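Local structure of NADPH-dependent aldehyde reductase YqhD (Escherichia coli, 4QGS) at residues I37-G48 / L65-I76; V108-A116 / A159-T167. The protein reduces a broad range of short-chain aldehydes to alcohols with NADPH, including butanal, propanal and the toxic lipid-peroxidation products acrolein and malondialdehyde, using a bound zinc ion. All coordinates share one frame; numbering follows the deposited sequence.

Interaction 1: residues I37-G48 / L65-I76; sequences IPHDARVLITYG and LKGMDVLEFGGI
Val43 and Ile45 use both N and O toward strand 69-73. Val43 N gives to Asp69 O (2.8 Å) and Val43 O takes from Leu71 N (2.7 Å); Leu71 O in turn accepts from Ile45 N, and Ile45 O from Phe73 N. The last bond in this register, from Tyr47 N to Phe73 O, is longer at 3.1 Å. Arg42, Leu44 and Thr46 make their backbone bonds on the other side, with Thr98 and strand 99-104. Before the strands pair, a water bridges the loops: it donates to the carbonyls of His39 and Ala41 and accepts from Asp69 N. The two strands are parallel neighbours joined through helices 51-55 and 57-64, a beta-alpha-beta crossover; within the chain 69-73 is an edge strand of the six-stranded parallel sheet of the dinucleotide-binding domain. Past the strands Ile76 N hydrogen-bonds to Tyr47 O, in its carbonyl plane on a lone pair, and Gly75 N to Gly48 O (2.9 Å). The Tyr47 ring covers Gly74, whose CA sits 3.6 Å from the ring centroid in a CH-pi contact 13° off the ring normal. With chi1 at 55°, CG stands between backbone N and carbonyl carbon, swinging the ring over the glycine. Replacing the ring with an alanine here is likely to uncover Gly74 and open a gap beside the Glu72 carboxylate at the ring's edge. On the face carrying Leu44 and Phe73, Leu44 CD1 packs against Phe73 CB at 3.8 Å. At the opposite end Met68 bends at chi3 to bring CE to Ile37 CG2 (3.7 Å) and Pro38 O. Arg42 and Asp69 form a salt bridge whose modelled geometry is doubtful.

Interaction 2: residues V108-A116 / A159-T167; sequences VLDGTKFIA and AGAVISRKT
Asp110, Lys113 and Phe114 of helix 106-119 meet Gly160, Ala161 and Ile163 in a helix-on-strand crossing at the NADP(+) site, where Asp110 and Gly160 both bind the cofactor. The helix and strand 161-163 run almost perpendicular (85°), their axes 6.9 Å apart, so just over one turn of helix touches the short strand. The small Ala161 is consistent with this close approach: its CB rests 3.3 Å from Asp110 O and also touches Asp110 CB. The Asp110 carboxylate lies along the strand backbone. Asp110 OD2 takes a long, weak hydrogen bond from Val162 N (3.4 Å, 157° at the hydrogen), and a water donates to both OD2 and Val162 O, giving the residue a second tie to this carboxylate oxygen. Asp110 OD1 instead faces another acceptor, Gly160 O, at 2.8 Å with no hydrogen bond between them. Lys113, fully extended beyond CG, reaches alongside to place NZ 3.2 Å from that same Gly160 O; this hydrogen bond, tilted from the carbonyl plane, may offset the crowding of the two oxygens. At the backbone angles of Gly160 a CB would run into the carbonyl O of Ala159. Farther along, Ile163 bends its chain (chi2 -57°) to set CD1 against Phe114 CB at 3.8 Å and Gly111 CA at 3.9 Å; the isoleucine and phenylalanine side chains cross at about a right angle. Strand 172-174 pairs antiparallel with 161-163, and its Phe174 touches Lys113, Phe114, Ala161 and Ile163. Leu85 of helix 82-95 packs on both Phe114 and Ile163, while Val108 and Thr112 pack against Ala102 of strand 99-104.

The centres of interactions 1 and 2 are about 18 Å apart, in series along the chain and both in the N-terminal, dinucleotide-binding domain. Interaction 1 pairs two strands at one end of the parallel sheet; interaction 2 lays a small antiparallel hairpin strand across helix 106-119, which follows strand 99-104, the other neighbour of 42-46. They meet where Thr46 OG1 and Thr112 OG1 lie 2.7 Å apart, a probable hydrogen bond, and where Val108 packs on Tyr47 and Gly48. Thus the end of strand 42-46, next to cofactor-binding Gly49, abuts the helix that carries Asp110, so interaction 1 reaches the NADP(+) site with one end, while interaction 2 forms part of it.

Interaction 1: residues I37-G48 / L65-I76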
# COMPACT_ATOMS: atom_id res chain seq x y z
N ILE A 37 7.01 -24.40 4.35
CA ILE A 37 7.85 -24.21 5.52
C ILE A 37 8.48 -25.54 5.88
O ILE A 37 7.77 -26.55 5.93
CB ILE A 37 7.04 -23.65 6.71
CG1 ILE A 37 6.41 -22.31 6.35
CG2 ILE A 37 7.89 -23.53 7.96
CD1 ILE A 37 5.52 -21.78 7.44
N PRO A 38 9.80 -25.56 6.12
CA PRO A 38 10.51 -26.79 6.48
C PRO A 38 9.83 -27.50 7.65
O PRO A 38 9.41 -26.84 8.59
CB PRO A 38 11.90 -26.29 6.86
CG PRO A 38 12.09 -25.11 5.97
CD PRO A 38 10.73 -24.44 5.90
N HIS A 39 9.71 -28.82 7.57
CA HIS A 39 8.99 -29.56 8.59
C HIS A 39 9.59 -29.36 9.98
O HIS A 39 8.89 -29.47 10.98
CB HIS A 39 8.95 -31.05 8.24
CG HIS A 39 10.28 -31.72 8.35
ND1 HIS A 39 11.15 -31.83 7.28
CD2 HIS A 39 10.90 -32.32 9.40
CE1 HIS A 39 12.24 -32.47 7.66
NE2 HIS A 39 12.12 -32.77 8.95
N ASP A 40 10.89 -29.06 10.04
CA ASP A 40 11.58 -28.92 11.31
C ASP A 40 11.90 -27.47 11.65
O ASP A 40 12.72 -27.19 12.51
CB ASP A 40 12.88 -29.73 11.31
CG ASP A 40 13.81 -29.35 10.17
OD1 ASP A 40 15.00 -29.73 10.23
OD2 ASP A 40 13.36 -28.68 9.21
N ALA A 41 11.23 -26.55 10.95
CA ALA A 41 11.41 -25.14 11.25
C ALA A 41 10.93 -24.77 12.65
O ALA A 41 10.00 -25.37 13.20
CB ALA A 41 10.68 -24.29 10.20
N ARG A 42 11.57 -23.77 13.25
CA ARG A 42 11.01 -23.13 14.43
C ARG A 42 10.36 -21.84 13.94
O ARG A 42 11.04 -20.89 13.56
CB ARG A 42 12.08 -22.87 15.50
CG ARG A 42 11.54 -22.31 16.81
CD ARG A 42 12.35 -22.80 18.02
NE ARG A 42 12.39 -24.26 18.09
CZ ARG A 42 13.21 -24.96 18.88
NH1 ARG A 42 14.05 -24.34 19.70
NH2 ARG A 42 13.17 -26.29 18.85
N VAL A 43 9.03 -21.84 13.91
CA VAL A 43 8.26 -20.78 13.27
C VAL A 43 7.78 -19.75 14.28
O VAL A 43 7.18 -20.10 15.29
CB VAL A 43 7.02 -21.35 12.54
CG1 VAL A 43 6.25 -20.24 11.83
CG2 VAL A 43 7.42 -22.46 11.56
N LEU A 44 8.04 -18.48 14.02
CA LEU A 44 7.40 -17.41 14.79
C LEU A 44 6.29 -16.77 13.96
O LEU A 44 6.55 -16.17 12.91
CB LEU A 44 8.42 -16.35 15.22
CG LEU A 44 7.80 -15.20 16.04
CD1 LEU A 44 7.28 -15.70 17.38
CD2 LEU A 44 8.80 -14.07 16.24
N ILE A 45 5.06 -16.92 14.43
CA ILE A 45 3.90 -16.27 13.86
C ILE A 45 3.74 -14.87 14.46
O ILE A 45 3.62 -14.74 15.67
CB ILE A 45 2.62 -17.07 14.12
CG1 ILE A 45 2.71 -18.45 13.48
CG2 ILE A 45 1.38 -16.30 13.64
CD1 ILE A 45 1.43 -19.26 13.66
N THR A 46 3.75 -13.85 13.62
CA THR A 46 3.60 -12.48 14.10
C THR A 46 2.23 -11.93 13.71
O THR A 46 1.70 -12.25 12.65
CB THR A 46 4.69 -11.57 13.53
OG1 THR A 46 4.61 -11.58 12.11
CG2 THR A 46 6.07 -12.06 13.95
N TYR A 47 1.65 -11.10 14.57
CA TYR A 47 0.39 -10.45 14.21
C TYR A 47 0.20 -9.13 14.93
O TYR A 47 1.06 -8.71 15.72
CB TYR A 47 -0.79 -11.37 14.48
CG TYR A 47 -0.89 -11.89 15.89
CD1 TYR A 47 -1.59 -11.19 16.87
CD2 TYR A 47 -0.31 -13.10 16.25
CE1 TYR A 47 -1.68 -11.68 18.17
CE2 TYR A 47 -0.40 -13.59 17.53
CZ TYR A 47 -1.09 -12.88 18.49
OH TYR A 47 -1.17 -13.37 19.77
N GLY A 48 -0.92 -8.47 14.65
CA GLY A 48 -1.14 -7.11 15.08
C GLY A 48 -1.94 -7.00 16.36
O GLY A 48 -1.53 -7.51 17.40
N LEU A 65 -0.51 -25.67 10.58
CA LEU A 65 0.86 -25.95 11.00
C LEU A 65 0.93 -26.91 12.18
O LEU A 65 1.97 -27.04 12.82
CB LEU A 65 1.57 -24.65 11.38
CG LEU A 65 1.65 -23.63 10.25
CD1 LEU A 65 2.48 -22.46 10.73
CD2 LEU A 65 2.29 -24.28 9.02
N LYS A 66 -0.18 -27.56 12.48
CA LYS A 66 -0.27 -28.37 13.69
C LYS A 66 0.79 -29.47 13.68
O LYS A 66 0.97 -30.16 12.68
CB LYS A 66 -1.66 -28.97 13.82
CG LYS A 66 -1.97 -29.48 15.19
CD LYS A 66 -3.32 -30.15 15.20
CE LYS A 66 -3.33 -31.21 16.26
NZ LYS A 66 -3.13 -30.64 17.62
N GLY A 67 1.50 -29.62 14.79
CA GLY A 67 2.55 -30.62 14.89
C GLY A 67 3.93 -30.02 14.66
O GLY A 67 4.95 -30.63 15.00
N MET A 68 3.97 -28.84 14.07
CA MET A 68 5.23 -28.14 13.88
C MET A 68 5.55 -27.27 15.09
O MET A 68 4.69 -27.00 15.93
CB MET A 68 5.19 -27.31 12.59
CG MET A 68 5.05 -28.21 11.36
SD MET A 68 4.84 -27.35 9.79
CE MET A 68 6.31 -26.33 9.76
N ASP A 69 6.80 -26.85 15.16
CA ASP A 69 7.31 -26.07 16.28
C ASP A 69 6.95 -24.59 16.07
O ASP A 69 7.67 -23.87 15.37
CB ASP A 69 8.82 -26.28 16.38
CG ASP A 69 9.43 -25.67 17.62
OD1 ASP A 69 8.69 -25.17 18.49
OD2 ASP A 69 10.67 -25.73 17.73
N VAL A 70 5.84 -24.17 16.64
CA VAL A 70 5.30 -22.84 16.40
C VAL A 70 5.25 -21.97 17.66
O VAL A 70 4.79 -22.40 18.72
CB VAL A 70 3.88 -22.93 15.80
CG1 VAL A 70 3.29 -21.55 15.59
CG2 VAL A 70 3.90 -23.72 14.49
N LEU A 71 5.73 -20.73 17.53
CA LEU A 71 5.67 -19.72 18.59
C LEU A 71 4.86 -18.53 18.08
O LEU A 71 4.65 -18.40 16.87
CB LEU A 71 7.07 -19.27 19.01
CG LEU A 71 7.94 -20.11 19.93
CD1 LEU A 71 8.11 -21.54 19.43
CD2 LEU A 71 9.31 -19.45 20.10
N GLU A 72 4.43 -17.66 18.99
CA GLU A 72 3.62 -16.50 18.61
C GLU A 72 4.18 -15.19 19.16
O GLU A 72 4.76 -15.16 20.24
CB GLU A 72 2.18 -16.66 19.09
CG GLU A 72 1.47 -17.91 18.60
CD GLU A 72 0.02 -17.94 19.05
OE1 GLU A 72 -0.62 -19.01 18.97
OE2 GLU A 72 -0.49 -16.89 19.50
N PHE A 73 4.01 -14.11 18.40
CA PHE A 73 4.36 -12.78 18.86
C PHE A 73 3.39 -11.77 18.27
O PHE A 73 3.42 -11.50 17.08
CB PHE A 73 5.80 -12.41 18.46
CG PHE A 73 6.24 -11.05 18.95
CD1 PHE A 73 6.94 -10.93 20.14
CD2 PHE A 73 5.95 -9.91 18.23
CE1 PHE A 73 7.35 -9.69 20.59
CE2 PHE A 73 6.36 -8.66 18.68
CZ PHE A 73 7.06 -8.55 19.87
N GLY A 74 2.53 -11.19 19.11
CA GLY A 74 1.55 -10.25 18.62
C GLY A 74 1.82 -8.85 19.13
O GLY A 74 2.84 -8.59 19.76
N GLY A 75 0.90 -7.93 18.83
CA GLY A 75 0.99 -6.57 19.30
C GLY A 75 1.69 -5.60 18.36
O GLY A 75 1.96 -4.46 18.74
N ILE A 76 1.99 -6.04 17.15
CA ILE A 76 2.55 -5.14 16.15
C ILE A 76 1.48 -4.10 15.82
O ILE A 76 0.40 -4.43 15.34
CB ILE A 76 3.03 -5.87 14.88
CG1 ILE A 76 4.20 -6.80 15.20
CG2 ILE A 76 3.45 -4.87 13.81
CD1 ILE A 76 4.73 -7.58 14.00
O HOH W 1 8.67 -27.73 13.01

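Interaction 2: residues V108-A116 / A159-T167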
# COMPACT_ATOMS: atom_id res chain seq x y z
N VAL A 108 1.72 -5.46 9.79
CA VAL A 108 2.33 -6.67 10.32
C VAL A 108 3.43 -7.14 9.39
O VAL A 108 4.51 -7.53 9.82
CB VAL A 108 1.28 -7.79 10.53
CG1 VAL A 108 1.95 -9.10 10.98
CG2 VAL A 108 0.22 -7.36 11.53
N LEU A 109 3.14 -7.08 8.09
CA LEU A 109 4.10 -7.49 7.08
C LEU A 109 5.37 -6.65 7.17
O LEU A 109 6.47 -7.19 7.22
CB LEU A 109 3.49 -7.37 5.69
CG LEU A 109 4.43 -7.69 4.52
CD1 LEU A 109 4.91 -9.13 4.61
CD2 LEU A 109 3.73 -7.42 3.21
N ASP A 110 5.21 -5.33 7.21
CA ASP A 110 6.35 -4.42 7.21
C ASP A 110 7.24 -4.62 8.44
O ASP A 110 8.46 -4.69 8.32
CB ASP A 110 5.87 -2.96 7.14
CG ASP A 110 5.38 -2.58 5.76
OD1 ASP A 110 5.55 -3.40 4.83
OD2 ASP A 110 4.85 -1.46 5.61
N GLY A 111 6.62 -4.73 9.60
CA GLY A 111 7.35 -4.93 10.83
C GLY A 111 8.08 -6.26 10.80
O GLY A 111 9.18 -6.40 11.31
N THR A 112 7.45 -7.26 10.20
CA THR A 112 8.06 -8.58 10.16
C THR A 112 9.25 -8.57 9.20
O THR A 112 10.26 -9.24 9.45
CB THR A 112 7.02 -9.65 9.77
OG1 THR A 112 5.97 -9.63 10.74
CG2 THR A 112 7.66 -11.02 9.74
N LYS A 113 9.16 -7.79 8.13
CA LYS A 113 10.28 -7.64 7.21
C LYS A 113 11.49 -7.10 7.97
O LYS A 113 12.62 -7.55 7.78
CB LYS A 113 9.92 -6.72 6.05
CG LYS A 113 8.97 -7.32 5.02
CD LYS A 113 8.79 -6.40 3.83
CE LYS A 113 7.84 -6.99 2.80
NZ LYS A 113 7.70 -6.12 1.61
N PHE A 114 11.23 -6.15 8.85
CA PHE A 114 12.30 -5.55 9.62
C PHE A 114 12.91 -6.57 10.57
O PHE A 114 14.13 -6.67 10.69
CB PHE A 114 11.79 -4.34 10.39
CG PHE A 114 12.81 -3.73 11.28
CD1 PHE A 114 13.87 -3.00 10.76
CD2 PHE A 114 12.72 -3.90 12.65
CE1 PHE A 114 14.82 -2.44 11.60
CE2 PHE A 114 13.66 -3.33 13.48
CZ PHE A 114 14.71 -2.61 12.96
N ILE A 115 12.06 -7.34 11.25
CA ILE A 115 12.54 -8.38 12.16
C ILE A 115 13.44 -9.38 11.43
O ILE A 115 14.51 -9.74 11.92
CB ILE A 115 11.36 -9.13 12.82
CG1 ILE A 115 10.54 -8.17 13.68
CG2 ILE A 115 11.86 -10.28 13.66
CD1 ILE A 115 9.19 -8.73 14.12
N ALA A 116 13.02 -9.81 10.24
CA ALA A 116 13.77 -10.77 9.44
C ALA A 116 15.18 -10.29 9.10
O ALA A 116 16.14 -11.06 9.12
CB ALA A 116 13.01 -11.10 8.17
N ALA A 159 10.09 -6.72 0.11
CA ALA A 159 10.92 -5.53 0.14
C ALA A 159 10.08 -4.26 0.11
O ALA A 159 9.51 -3.91 -0.93
CB ALA A 159 11.88 -5.53 -1.02
N GLY A 160 10.01 -3.57 1.23
CA GLY A 160 9.13 -2.42 1.31
C GLY A 160 8.45 -2.46 2.65
O GLY A 160 7.50 -3.22 2.87
N ALA A 161 8.95 -1.64 3.56
CA ALA A 161 8.46 -1.63 4.92
C ALA A 161 8.70 -0.28 5.55
O ALA A 161 9.79 0.29 5.43
CB ALA A 161 9.13 -2.73 5.72
N VAL A 162 7.69 0.24 6.22
CA VAL A 162 7.78 1.56 6.81
C VAL A 162 7.70 1.47 8.33
O VAL A 162 6.62 1.24 8.90
CB VAL A 162 6.69 2.48 6.26
CG1 VAL A 162 7.05 3.92 6.54
CG2 VAL A 162 6.52 2.27 4.76
N ILE A 163 8.84 1.63 8.98
CA ILE A 163 8.98 1.42 10.42
C ILE A 163 8.99 2.74 11.17
O ILE A 163 9.59 3.72 10.71
CB ILE A 163 10.27 0.64 10.76
CG1 ILE A 163 10.35 -0.65 9.95
CG2 ILE A 163 10.38 0.37 12.26
CD1 ILE A 163 9.15 -1.56 10.14
N SER A 164 8.33 2.77 12.32
CA SER A 164 8.30 3.95 13.16
C SER A 164 9.06 3.69 14.45
O SER A 164 9.04 2.59 14.98
CB SER A 164 6.85 4.35 13.47
OG SER A 164 6.01 4.11 12.35
N ARG A 165 9.74 4.71 14.96
CA ARG A 165 10.38 4.61 16.27
C ARG A 165 9.43 5.12 17.35
O ARG A 165 9.64 4.91 18.54
CB ARG A 165 11.70 5.39 16.30
CG ARG A 165 12.81 4.70 17.08
CD ARG A 165 14.20 5.23 16.74
NE ARG A 165 14.18 6.54 16.07
CZ ARG A 165 15.14 7.00 15.29
NH1 ARG A 165 16.24 6.30 15.11
NH2 ARG A 165 15.02 8.20 14.72
N LYS A 166 8.37 5.79 16.90
CA LYS A 166 7.35 6.45 17.73
C LYS A 166 7.86 7.25 18.95
O LYS A 166 7.26 8.29 19.28
CB LYS A 166 6.29 5.44 18.19
CG LYS A 166 5.78 5.64 19.61
CD LYS A 166 5.03 4.43 20.13
CE LYS A 166 3.77 4.24 19.31
NZ LYS A 166 3.02 3.02 19.62
N THR A 167 8.95 6.81 19.60
CA THR A 167 9.52 7.53 20.75
C THR A 167 9.70 9.04 20.50
O THR A 167 9.61 9.82 21.46
OG1 THR A 167 10.79 5.47 21.14
CG2 THR A 167 11.30 7.39 22.59
O HOH W 2 4.36 0.09 7.64